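Local coordinates for protein spermidine N1-acetyltransferase (Vibrio cholerae O1 biovar El Tor, PDB 6DAU) that catalyses transfer of an acetyl group from acetyl-coenzyme A to the polyamines spermidine and spermine, at residues C[69-74]-C[83-88]; C[7-12]-C[56-61]; C[51-56]-C[76-81]. The protein carries 2 engineered substitutions. All blocks are in the same frame, centred on the assembly; numbering follows the deposited sequence. Where two conformers were deposited one is given.

Contact 1 of 3, residues C[69-74]-C[83-88]; sequences GLVELI and AEFQII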
loop_
_atom_site.group_PDB
_atom_site.type_symbol
_atom_site.label_atom_id
_atom_site.label_comp_id
_atom_site.label_asym_id
_atom_site.label_seq_id
_atom_site.Cartn_x
_atom_site.Cartn_y
_atom_site.Cartn_z
ATOM N N GLY C 69 -37.969 -1.566 13.947
ATOM C CA GLY C 69 -37.649 -2.125 12.646
ATOM C C GLY C 69 -36.738 -1.268 11.809
ATOM O O GLY C 69 -36.050 -0.382 12.327
ATOM N N LEU C 70 -36.731 -1.542 10.505
ATOM C CA LEU C 70 -35.819 -0.899 9.567
ATOM C C LEU C 70 -36.556 -0.435 8.291
ATOM O O LEU C 70 -37.381 -1.182 7.751
ATOM C CB LEU C 70 -34.722 -1.886 9.213
ATOM C CG LEU C 70 -33.660 -1.492 8.172
ATOM C CD1 LEU C 70 -32.727 -0.447 8.770
ATOM C CD2 LEU C 70 -32.893 -2.732 7.734
ATOM N N VAL C 71 -36.276 0.792 7.866
ATOM C CA VAL C 71 -36.697 1.304 6.561
ATOM C C VAL C 71 -35.434 1.420 5.695
ATOM O O VAL C 71 -34.432 2.018 6.126
ATOM C CB VAL C 71 -37.383 2.677 6.736
ATOM C CG1 VAL C 71 -37.497 3.402 5.421
ATOM C CG2 VAL C 71 -38.783 2.468 7.334
ATOM N N GLU C 72 -35.471 0.822 4.513
ATOM C CA GLU C 72 -34.324 0.732 3.606
ATOM C C GLU C 72 -34.718 1.296 2.236
ATOM O O GLU C 72 -35.707 0.849 1.656
ATOM C CB GLU C 72 -33.950 -0.715 3.340
ATOM C CG GLU C 72 -33.134 -1.464 4.334
ATOM C CD GLU C 72 -32.509 -2.725 3.725
ATOM O OE1 GLU C 72 -31.491 -3.178 4.279
ATOM O OE2 GLU C 72 -32.957 -3.245 2.674
ATOM N N LEU C 73 -33.922 2.229 1.718
ATOM C CA LEU C 73 -33.989 2.584 0.315
ATOM C C LEU C 73 -32.706 2.108 -0.337
ATOM O O LEU C 73 -31.606 2.425 0.137
ATOM C CB LEU C 73 -34.133 4.096 0.129
ATOM C CG LEU C 73 -35.331 4.839 0.761
ATOM C CD1 LEU C 73 -35.178 6.318 0.454
ATOM C CD2 LEU C 73 -36.638 4.310 0.210
ATOM N N ILE C 74 -32.839 1.301 -1.385
ATOM C CA ILE C 74 -31.691 0.802 -2.123
ATOM C C ILE C 74 -31.816 1.133 -3.607
ATOM O O ILE C 74 -32.870 1.614 -4.041
ATOM C CB ILE C 74 -31.455 -0.711 -1.873
ATOM C CG1 ILE C 74 -32.528 -1.603 -2.510
ATOM C CG2 ILE C 74 -31.301 -0.991 -0.359
ATOM C CD1 ILE C 74 -32.175 -3.099 -2.452
ATOM N N ALA C 83 -35.946 4.630 -6.519
ATOM C CA ALA C 83 -35.346 3.801 -5.478
ATOM C C ALA C 83 -36.277 2.637 -5.151
ATOM O O ALA C 83 -37.504 2.752 -5.296
ATOM C CB ALA C 83 -35.058 4.593 -4.198
ATOM N N GLU C 84 -35.675 1.540 -4.687
ATOM C CA GLU C 84 -36.401 0.413 -4.166
ATOM C C GLU C 84 -36.503 0.523 -2.651
ATOM O O GLU C 84 -35.510 0.803 -1.962
ATOM C CB GLU C 84 -35.747 -0.898 -4.572
ATOM C CG GLU C 84 -36.464 -2.126 -3.991
ATOM C CD GLU C 84 -35.806 -3.443 -4.359
ATOM O OE1 GLU C 84 -34.953 -3.482 -5.282
ATOM O OE2 GLU C 84 -36.175 -4.459 -3.723
ATOM N N PHE C 85 -37.712 0.310 -2.150
ATOM C CA PHE C 85 -38.018 0.444 -0.738
ATOM C C PHE C 85 -38.248 -0.952 -0.135
ATOM O O PHE C 85 -38.841 -1.841 -0.773
ATOM C CB PHE C 85 -39.244 1.384 -0.573
ATOM C CG PHE C 85 -40.007 1.192 0.690
ATOM C CD1 PHE C 85 -39.542 1.708 1.909
ATOM C CD2 PHE C 85 -41.199 0.482 0.681
ATOM C CE1 PHE C 85 -40.243 1.486 3.099
ATOM C CE2 PHE C 85 -41.913 0.247 1.868
ATOM C CZ PHE C 85 -41.448 0.751 3.075
ATOM N N GLN C 86 -37.758 -1.151 1.079
ATOM C CA GLN C 86 -38.081 -2.336 1.870
ATOM C C GLN C 86 -38.275 -1.893 3.314
ATOM O O GLN C 86 -37.645 -0.930 3.790
ATOM C CB GLN C 86 -36.955 -3.363 1.807
ATOM C CG GLN C 86 -36.814 -4.027 0.429
ATOM C CD GLN C 86 -35.435 -4.646 0.153
ATOM O OE1 GLN C 86 -34.651 -4.903 1.072
ATOM N NE2 GLN C 86 -35.138 -4.894 -1.139
ATOM N N ILE C 87 -39.133 -2.620 4.017
ATOM C CA ILE C 87 -39.347 -2.415 5.425
ATOM C C ILE C 87 -39.252 -3.777 6.143
ATOM O O ILE C 87 -39.765 -4.769 5.644
ATOM C CB ILE C 87 -40.673 -1.686 5.656
ATOM C CG1 ILE C 87 -40.867 -1.399 7.136
ATOM C CG2 ILE C 87 -41.849 -2.471 5.083
ATOM C CD1 ILE C 87 -42.154 -0.714 7.470
ATOM N N ILE C 88 -38.556 -3.833 7.277
ATOM C CA ILE C 88 -38.592 -5.019 8.135
ATOM C C ILE C 88 -39.049 -4.565 9.515
ATOM O O ILE C 88 -38.455 -3.644 10.098
ATOM C CB ILE C 88 -37.220 -5.743 8.256
ATOM C CG1 ILE C 88 -36.518 -5.869 6.889
ATOM C CG2 ILE C 88 -37.419 -7.114 8.886
ATOM C CD1 ILE C 88 -35.071 -6.339 6.906
#

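Contact 2 of 3, residues C[7-12]-C[56-61]; sequences LRALER and RRFVVE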
loop_
_atom_site.group_PDB
_atom_site.type_symbol
_atom_site.label_atom_id
_atom_site.label_comp_id
_atom_site.label_asym_id
_atom_site.label_seq_id
_atom_site.Cartn_x
_atom_site.Cartn_y
_atom_site.Cartn_z
ATOM N N LEU C 7 -37.844 7.778 13.045
ATOM C CA LEU C 7 -36.828 7.258 12.140
ATOM C C LEU C 7 -35.547 8.008 12.397
ATOM O O LEU C 7 -35.557 9.231 12.538
ATOM C CB LEU C 7 -37.214 7.466 10.671
ATOM C CG LEU C 7 -38.007 6.336 9.992
ATOM C CD1 LEU C 7 -39.366 6.177 10.654
ATOM C CD2 LEU C 7 -38.203 6.657 8.520
ATOM N N ARG C 8 -34.436 7.285 12.497
ATOM C CA ARG C 8 -33.154 7.961 12.532
ATOM C C ARG C 8 -32.153 7.180 11.684
ATOM O O ARG C 8 -32.273 5.950 11.509
ATOM C CB ARG C 8 -32.644 8.234 13.964
ATOM C CG ARG C 8 -32.138 7.021 14.684
ATOM C CD ARG C 8 -31.390 7.247 16.007
ATOM N NE ARG C 8 -31.392 5.902 16.632
ATOM C CZ ARG C 8 -30.592 4.889 16.264
ATOM N NH1 ARG C 8 -29.640 5.065 15.318
ATOM N NH2 ARG C 8 -30.728 3.694 16.831
ATOM N N ALA C 9 -31.186 7.920 11.166
ATOM C CA ALA C 9 -30.161 7.397 10.286
ATOM C C ALA C 9 -29.414 6.288 11.016
ATOM O O ALA C 9 -29.107 6.408 12.223
ATOM C CB ALA C 9 -29.203 8.511 9.887
ATOM N N LEU C 10 -29.149 5.206 10.284
ATOM C CA LEU C 10 -28.428 4.062 10.810
ATOM C C LEU C 10 -27.014 4.415 11.278
ATOM O O LEU C 10 -26.338 5.183 10.617
ATOM C CB LEU C 10 -28.394 2.971 9.726
ATOM C CG LEU C 10 -27.609 1.723 10.085
ATOM C CD1 LEU C 10 -28.512 0.531 9.892
ATOM C CD2 LEU C 10 -26.445 1.644 9.135
ATOM N N GLU C 11 -26.581 3.839 12.399
ATOM C CA GLU C 11 -25.248 4.071 12.976
ATOM C C GLU C 11 -24.556 2.720 13.108
ATOM O O GLU C 11 -25.227 1.681 13.090
ATOM C CB GLU C 11 -25.346 4.732 14.371
ATOM C CG GLU C 11 -26.147 6.026 14.443
ATOM C CD GLU C 11 -25.414 7.243 13.918
ATOM O OE1 GLU C 11 -26.056 8.331 13.840
ATOM O OE2 GLU C 11 -24.216 7.125 13.538
ATOM N N ARG C 12 -23.234 2.733 13.296
ATOM C CA ARG C 12 -22.465 1.511 13.561
ATOM C C ARG C 12 -23.097 0.651 14.672
ATOM O O ARG C 12 -23.196 -0.573 14.535
ATOM C CB ARG C 12 -21.003 1.816 13.893
ATOM C CG ARG C 12 -20.109 0.582 14.017
ATOM C CD ARG C 12 -18.639 0.980 14.263
ATOM N NE ARG C 12 -17.945 1.232 12.996
ATOM C CZ ARG C 12 -17.705 2.437 12.482
ATOM N NH1 ARG C 12 -17.085 2.521 11.316
ATOM N NH2 ARG C 12 -18.056 3.566 13.124
ATOM N N ARG C 56 -29.845 4.052 1.618
ATOM C CA ARG C 56 -30.114 4.847 2.813
ATOM C C ARG C 56 -30.994 4.022 3.750
ATOM O O ARG C 56 -31.982 3.399 3.301
ATOM C CB ARG C 56 -30.795 6.168 2.465
ATOM C CG ARG C 56 -29.892 7.171 1.715
ATOM C CD ARG C 56 -30.722 8.354 1.220
ATOM N NE ARG C 56 -30.002 9.175 0.242
ATOM C CZ ARG C 56 -29.193 10.193 0.554
ATOM N NH1 ARG C 56 -29.004 10.532 1.817
ATOM N NH2 ARG C 56 -28.566 10.871 -0.384
ATOM N N ARG C 57 -30.617 4.020 5.031
ATOM C CA ARG C 57 -31.262 3.181 6.042
ATOM C C ARG C 57 -31.612 3.963 7.283
ATOM O O ARG C 57 -30.860 4.835 7.733
ATOM C CB ARG C 57 -30.379 1.984 6.411
ATOM C CG ARG C 57 -30.373 0.939 5.297
ATOM C CD ARG C 57 -29.440 -0.236 5.620
ATOM N NE ARG C 57 -29.526 -1.220 4.527
ATOM C CZ ARG C 57 -28.779 -1.185 3.418
ATOM N NH1 ARG C 57 -28.965 -2.087 2.484
ATOM N NH2 ARG C 57 -27.836 -0.257 3.239
ATOM N N PHE C 58 -32.787 3.640 7.833
ATOM C CA PHE C 58 -33.314 4.335 8.982
ATOM C C PHE C 58 -33.812 3.306 9.957
ATOM O O PHE C 58 -34.589 2.412 9.575
ATOM C CB PHE C 58 -34.426 5.312 8.547
ATOM C CG PHE C 58 -33.934 6.372 7.616
ATOM C CD1 PHE C 58 -33.304 7.510 8.128
ATOM C CD2 PHE C 58 -33.996 6.183 6.241
ATOM C CE1 PHE C 58 -32.786 8.473 7.274
ATOM C CE2 PHE C 58 -33.466 7.140 5.379
ATOM C CZ PHE C 58 -32.880 8.295 5.888
ATOM N N VAL C 59 -33.342 3.382 11.202
ATOM C CA VAL C 59 -33.877 2.473 12.203
ATOM C C VAL C 59 -35.072 3.138 12.871
ATOM O O VAL C 59 -35.075 4.342 13.142
ATOM C CB VAL C 59 -32.844 1.856 13.180
ATOM C CG1 VAL C 59 -31.422 1.918 12.652
ATOM C CG2 VAL C 59 -32.930 2.427 14.575
ATOM N N VAL C 60 -36.107 2.342 13.084
ATOM C CA VAL C 60 -37.341 2.811 13.665
ATOM C C VAL C 60 -37.291 2.522 15.166
ATOM O O VAL C 60 -37.034 1.388 15.573
ATOM C CB VAL C 60 -38.547 2.124 12.992
ATOM C CG1 VAL C 60 -39.866 2.568 13.626
ATOM C CG2 VAL C 60 -38.543 2.381 11.486
ATOM N N GLU C 61 -37.522 3.558 15.972
ATOM C CA GLU C 61 -37.616 3.454 17.437
ATOM C C GLU C 61 -38.943 3.989 17.960
ATOM O O GLU C 61 -39.562 4.848 17.330
ATOM C CB GLU C 61 -36.459 4.187 18.122
ATOM C CG GLU C 61 -35.100 3.513 17.928
ATOM C CD GLU C 61 -33.919 4.418 18.218
ATOM O OE1 GLU C 61 -32.931 3.920 18.804
ATOM O OE2 GLU C 61 -33.965 5.623 17.859
#

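Contact 3 of 3, residues C[51-56]-C[76-81]; sequences HDNAER and INYIHR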
loop_
_atom_site.group_PDB
_atom_site.type_symbol
_atom_site.label_atom_id
_atom_site.label_comp_id
_atom_site.label_asym_id
_atom_site.label_seq_id
_atom_site.Cartn_x
_atom_site.Cartn_y
_atom_site.Cartn_z
ATOM N N HIS C 51 -20.085 6.277 3.409
ATOM C CA HIS C 51 -20.435 7.549 2.744
ATOM C C HIS C 51 -21.117 7.351 1.400
ATOM O O HIS C 51 -21.298 8.304 0.653
ATOM C CB HIS C 51 -19.159 8.420 2.550
ATOM C CG HIS C 51 -18.523 8.811 3.842
ATOM N ND1 HIS C 51 -19.096 9.723 4.719
ATOM C CD2 HIS C 51 -17.387 8.377 4.440
ATOM C CE1 HIS C 51 -18.340 9.836 5.794
ATOM N NE2 HIS C 51 -17.291 9.029 5.654
ATOM N N ASP C 52 -21.429 6.110 1.069
ATOM C CA ASP C 52 -22.003 5.811 -0.226
ATOM C C ASP C 52 -23.528 6.080 -0.166
ATOM O O ASP C 52 -24.233 5.564 0.724
ATOM C CB ASP C 52 -21.677 4.362 -0.589
ATOM C CG ASP C 52 -22.120 3.974 -2.002
ATOM O OD1 ASP C 52 -23.015 4.622 -2.617
ATOM O OD2 ASP C 52 -21.589 2.957 -2.502
ATOM N N ASN C 53 -24.003 6.860 -1.117
ATOM C CA ASN C 53 -25.370 7.370 -1.237
ATOM C C ASN C 53 -26.396 6.509 -1.940
ATOM O O ASN C 53 -27.564 6.900 -2.061
ATOM C CB ASN C 53 -25.283 8.396 -2.349
ATOM C CG ASN C 53 -25.393 9.785 -1.883
ATOM O OD1 ASN C 53 -25.399 10.049 -0.668
ATOM N ND2 ASN C 53 -25.405 10.735 -2.851
ATOM N N ALA C 54 -25.935 5.401 -2.517
ATOM C CA ALA C 54 -26.779 4.531 -3.347
ATOM C C ALA C 54 -27.823 3.796 -2.481
ATOM O O ALA C 54 -28.828 3.301 -3.014
ATOM C CB ALA C 54 -25.937 3.553 -4.154
ATOM N N GLU C 55 -27.590 3.744 -1.164
ATOM C CA GLU C 55 -28.564 3.172 -0.225
ATOM C C GLU C 55 -28.663 4.042 1.008
ATOM O O GLU C 55 -27.679 4.702 1.398
ATOM C CB GLU C 55 -28.209 1.726 0.181
ATOM C CG GLU C 55 -27.929 0.812 -1.009
ATOM C CD GLU C 55 -27.730 -0.650 -0.691
ATOM O OE1 GLU C 55 -27.849 -1.440 -1.651
ATOM O OE2 GLU C 55 -27.471 -1.031 0.494
ATOM N N ARG C 56 -29.845 4.052 1.618
ATOM C CA ARG C 56 -30.114 4.847 2.813
ATOM C C ARG C 56 -30.994 4.022 3.750
ATOM O O ARG C 56 -31.982 3.399 3.301
ATOM C CB ARG C 56 -30.795 6.168 2.465
ATOM C CG ARG C 56 -29.892 7.171 1.715
ATOM C CD ARG C 56 -30.722 8.354 1.220
ATOM N NE ARG C 56 -30.002 9.175 0.242
ATOM C CZ ARG C 56 -29.193 10.193 0.554
ATOM N NH1 ARG C 56 -29.004 10.532 1.817
ATOM N NH2 ARG C 56 -28.566 10.871 -0.384
ATOM N N ILE C 76 -30.763 3.564 -5.229
ATOM C CA ILE C 76 -31.134 4.953 -5.447
ATOM C C ILE C 76 -30.356 5.458 -6.650
ATOM O O ILE C 76 -29.127 5.401 -6.678
ATOM C CB ILE C 76 -30.862 5.860 -4.226
ATOM C CG1 ILE C 76 -31.484 5.243 -2.949
ATOM C CG2 ILE C 76 -31.399 7.263 -4.508
ATOM C CD1 ILE C 76 -31.032 5.947 -1.687
ATOM N N ASN C 77 -31.089 5.907 -7.658
ATOM C CA ASN C 77 -30.470 6.461 -8.841
ATOM C C ASN C 77 -30.893 7.931 -8.927
ATOM O O ASN C 77 -32.082 8.240 -8.915
ATOM C CB ASN C 77 -30.929 5.697 -10.082
ATOM C CG ASN C 77 -30.318 6.235 -11.339
ATOM O OD1 ASN C 77 -30.547 7.385 -11.728
ATOM N ND2 ASN C 77 -29.491 5.428 -11.958
ATOM N N TYR C 78 -29.913 8.829 -9.036
ATOM C CA TYR C 78 -30.166 10.255 -8.904
ATOM C C TYR C 78 -30.389 10.929 -10.248
ATOM O O TYR C 78 -30.557 12.122 -10.285
ATOM C CB TYR C 78 -29.099 10.968 -8.052
ATOM C CG TYR C 78 -29.074 10.491 -6.593
ATOM C CD1 TYR C 78 -29.924 11.056 -5.628
ATOM C CD2 TYR C 78 -28.201 9.454 -6.188
ATOM C CE1 TYR C 78 -29.910 10.613 -4.301
ATOM C CE2 TYR C 78 -28.160 9.022 -4.853
ATOM C CZ TYR C 78 -29.019 9.583 -3.936
ATOM O OH TYR C 78 -29.004 9.099 -2.639
ATOM N N ILE C 79 -30.353 10.161 -11.340
ATOM C CA ILE C 79 -30.706 10.654 -12.694
ATOM C C ILE C 79 -32.184 10.339 -12.942
ATOM O O ILE C 79 -32.980 11.214 -13.262
ATOM C CB ILE C 79 -29.858 10.004 -13.822
ATOM C CG1 ILE C 79 -28.348 10.137 -13.547
ATOM C CG2 ILE C 79 -30.225 10.575 -15.211
ATOM C CD1 ILE C 79 -27.828 11.554 -13.413
ATOM N N HIS C 80 -32.538 9.073 -12.783
ATOM C CA HIS C 80 -33.914 8.638 -12.962
ATOM C C HIS C 80 -34.772 8.960 -11.757
ATOM O O HIS C 80 -35.990 8.996 -11.884
ATOM C CB HIS C 80 -33.942 7.152 -13.348
ATOM C CG HIS C 80 -33.218 6.905 -14.638
ATOM N ND1 HIS C 80 -33.571 7.498 -15.837
ATOM C CD2 HIS C 80 -32.216 6.042 -14.918
ATOM C CE1 HIS C 80 -32.771 7.036 -16.792
ATOM N NE2 HIS C 80 -31.934 6.161 -16.257
ATOM N N ARG C 81 -34.128 9.243 -10.621
ATOM C CA ARG C 81 -34.796 9.637 -9.367
ATOM C C ARG C 81 -35.732 8.531 -8.884
ATOM O O ARG C 81 -36.906 8.763 -8.610
ATOM C CB ARG C 81 -35.536 10.975 -9.517
ATOM C CG ARG C 81 -34.660 12.109 -10.058
ATOM C CD ARG C 81 -35.531 13.415 -10.196
ATOM N NE ARG C 81 -36.503 13.737 -9.143
ATOM C CZ ARG C 81 -37.752 14.191 -9.382
ATOM N NH1 ARG C 81 -38.249 14.427 -10.613
ATOM N NH2 ARG C 81 -38.556 14.414 -8.368
#

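Contact 1 of 3, residues C[69-74]-C[83-88]
Leu70 with Ile88, Glu72 with Gln86, and Ile74 with Glu84 each exchange two backbone hydrogen bonds, six in all, the shortest being Leu70 N to Ile88 O at 2.7 Å. Between them alternate the non-hydrogen-bonded pairs Val71–Ile87 and Leu73–Phe85, where carbonyl oxygens also receive CA-H contacts, as in Ile87 CA to Leu70 O at 3.3 Å. This unbroken alternation, with N-to-C directions 159° apart, defines the antiparallel beta hairpin of strands 67-77 and 82-89, in the middle of the GNAT sheet.

Apolar contacts line both faces. Phe85 has CG anti to its N (chi1 156°), which sends the ring along the strand, so that Val71 CG1 meets the ring edge at CE1, 4.1 Å away; Leu73 CD2 lies 4.0 Å from Phe85 CB. Ala106 of helix 98-112 packs on Val71 and Phe85. On the other face Leu70 CD2 and Ile88 CD1 approach to 4.3 Å, and Leu21 of helix 15-24 packs on both residues.

The polar groups share this second face. Ile74 lies alongside Glu84, aliphatic packing against polar chains, its CD1 3.7 Å from Gln86 NE2. As modelled, Gln86 NE2 donates at 2.8 Å to Glu84 OE2, from above the carboxylate plane. The 2.9 Å between two acceptors, Glu72 OE2 and Gln86 OE1, is unexplained unless a proton is shared or the amide is turned; Glu72 OE1 pairs with Arg57 of the adjacent strand.

Contact 2 of 3, residues C[7-12]-C[56-61]
Arg8, itself partly exposed, meets the buried Glu61 on one face of this contact, while Leu7 and Ala9 turn to the opposite face, where Phe58 and Val60 are buried. The Arg8 side chain leaves with CG between N and the carbonyl carbon (chi1 74°) and then runs extended, carrying its guanidinium alongside Val59 to the carboxylate of Glu61. It grips the carboxylate side-on in a salt bridge: NE reaches Glu61 OE2 at 2.9 Å and NH2 reaches OE1 of Glu61 at 3.0 Å. The two planes are 65° apart and both oxygens are met from above the carboxylate plane. Val59 CG2 lies over one guanidinium face, 3.4 Å from Arg8 NH2, and Asp14 takes NH1 in a second salt bridge.

Strand 6-9 forms one border of the mixed GNAT sheet within the chain, antiparallel to strand 56-61. Arg8 and Val59 exchange two backbone bonds, Val59 N to Arg8 O at 2.8 Å, bent to 143° at the hydrogen, and Arg8 N to Val59 O at 3.1 Å.

Around Phe58 and Val60 packing is close: Leu7 CG rests 4.0 Å from Phe58 CB, and Leu7 CD1 lies beside Val60 CG2. Leu102 of helix 98-112 touches both Leu7 and Val60. The regular ladder ends after Ala9. Leu10 N makes one more bond, to Arg57 O from above the carbonyl plane, and Leu10 still packs on Arg57 and Val59. Looseness begins at Glu11, which diverges to bind Phe39 and Asp40 of a second subunit.

Contact 3 of 3, residues C[51-56]-C[76-81]
Arg56 and Tyr78 are brought together by matching first torsions, each with CG anti to its own carbonyl carbon (chi1 -69° and -64°); the arginine chain then runs extended, so that its NE edge arrives at the phenol oxygen. Two nitrogens converge on that one atom, Arg56 NE at 3.0 Å and Arg56 NH2 at 2.9 Å from Tyr78 OH, with the oxygen close to the guanidinium plane. The phenol in turn donates to the backbone Asn53 O, 2.7 Å from Tyr78 OH. Three hydrogen bonds therefore fix the hydroxyl, and the guanidinium and ring planes stand 83° apart, which excludes a stacked pairing.

Ile76 packs against both partners. Its CD1 lies 3.8 Å from Arg56 CD and 3.6 Å from Asn53 O, while its CG2 sits over one face of the Tyr78 ring, offset toward the rim. Its backbone joins in as well, Ile76 N donating to Ala54 O at 3.0 Å.

Each segment is shaped by an Asx turn: Asp52 OD1 accepts from Ala54 N, 3.0 Å away, and Asn77 OD1 accepts from Ile79 N. A second bond to Asn77 OD1, from His80 N, adds an Asx motif; the two donors reach the oxygen from opposite faces of its plane.

Glu37 of a second subunit pairs with Arg56 NH1, and Tyr78 packs on Tyr78 of a fourth subunit. Within the chain, the contact ties the loop between helix 39-49 and strand 56-61 to the end of strand 67-77, where the chain turns toward strand 82-89.

The three contacts follow neighbouring strands of one sheet. The centre of contact 1 lies about 2 Å from the centre of the chain, that of contact 2 about 11 Å and that of contact 3 about 14 Å. Leu73 N to Arg56 O, 2.8 Å and probably a hydrogen bond, joins contact 1 to both others, since Arg56 belongs to contacts 2 and 3. Contact 1, touched by no other chain, relies on regular backbone pairing and apolar packing. Contact 2 is also buried but has a shorter ladder and a salt bridge, and like the partly buried contact 3 it touches the second subunit. Contact 3 relies on one backbone bond and a phenol gripped by a guanidinium, with Asx turns shaping each segment.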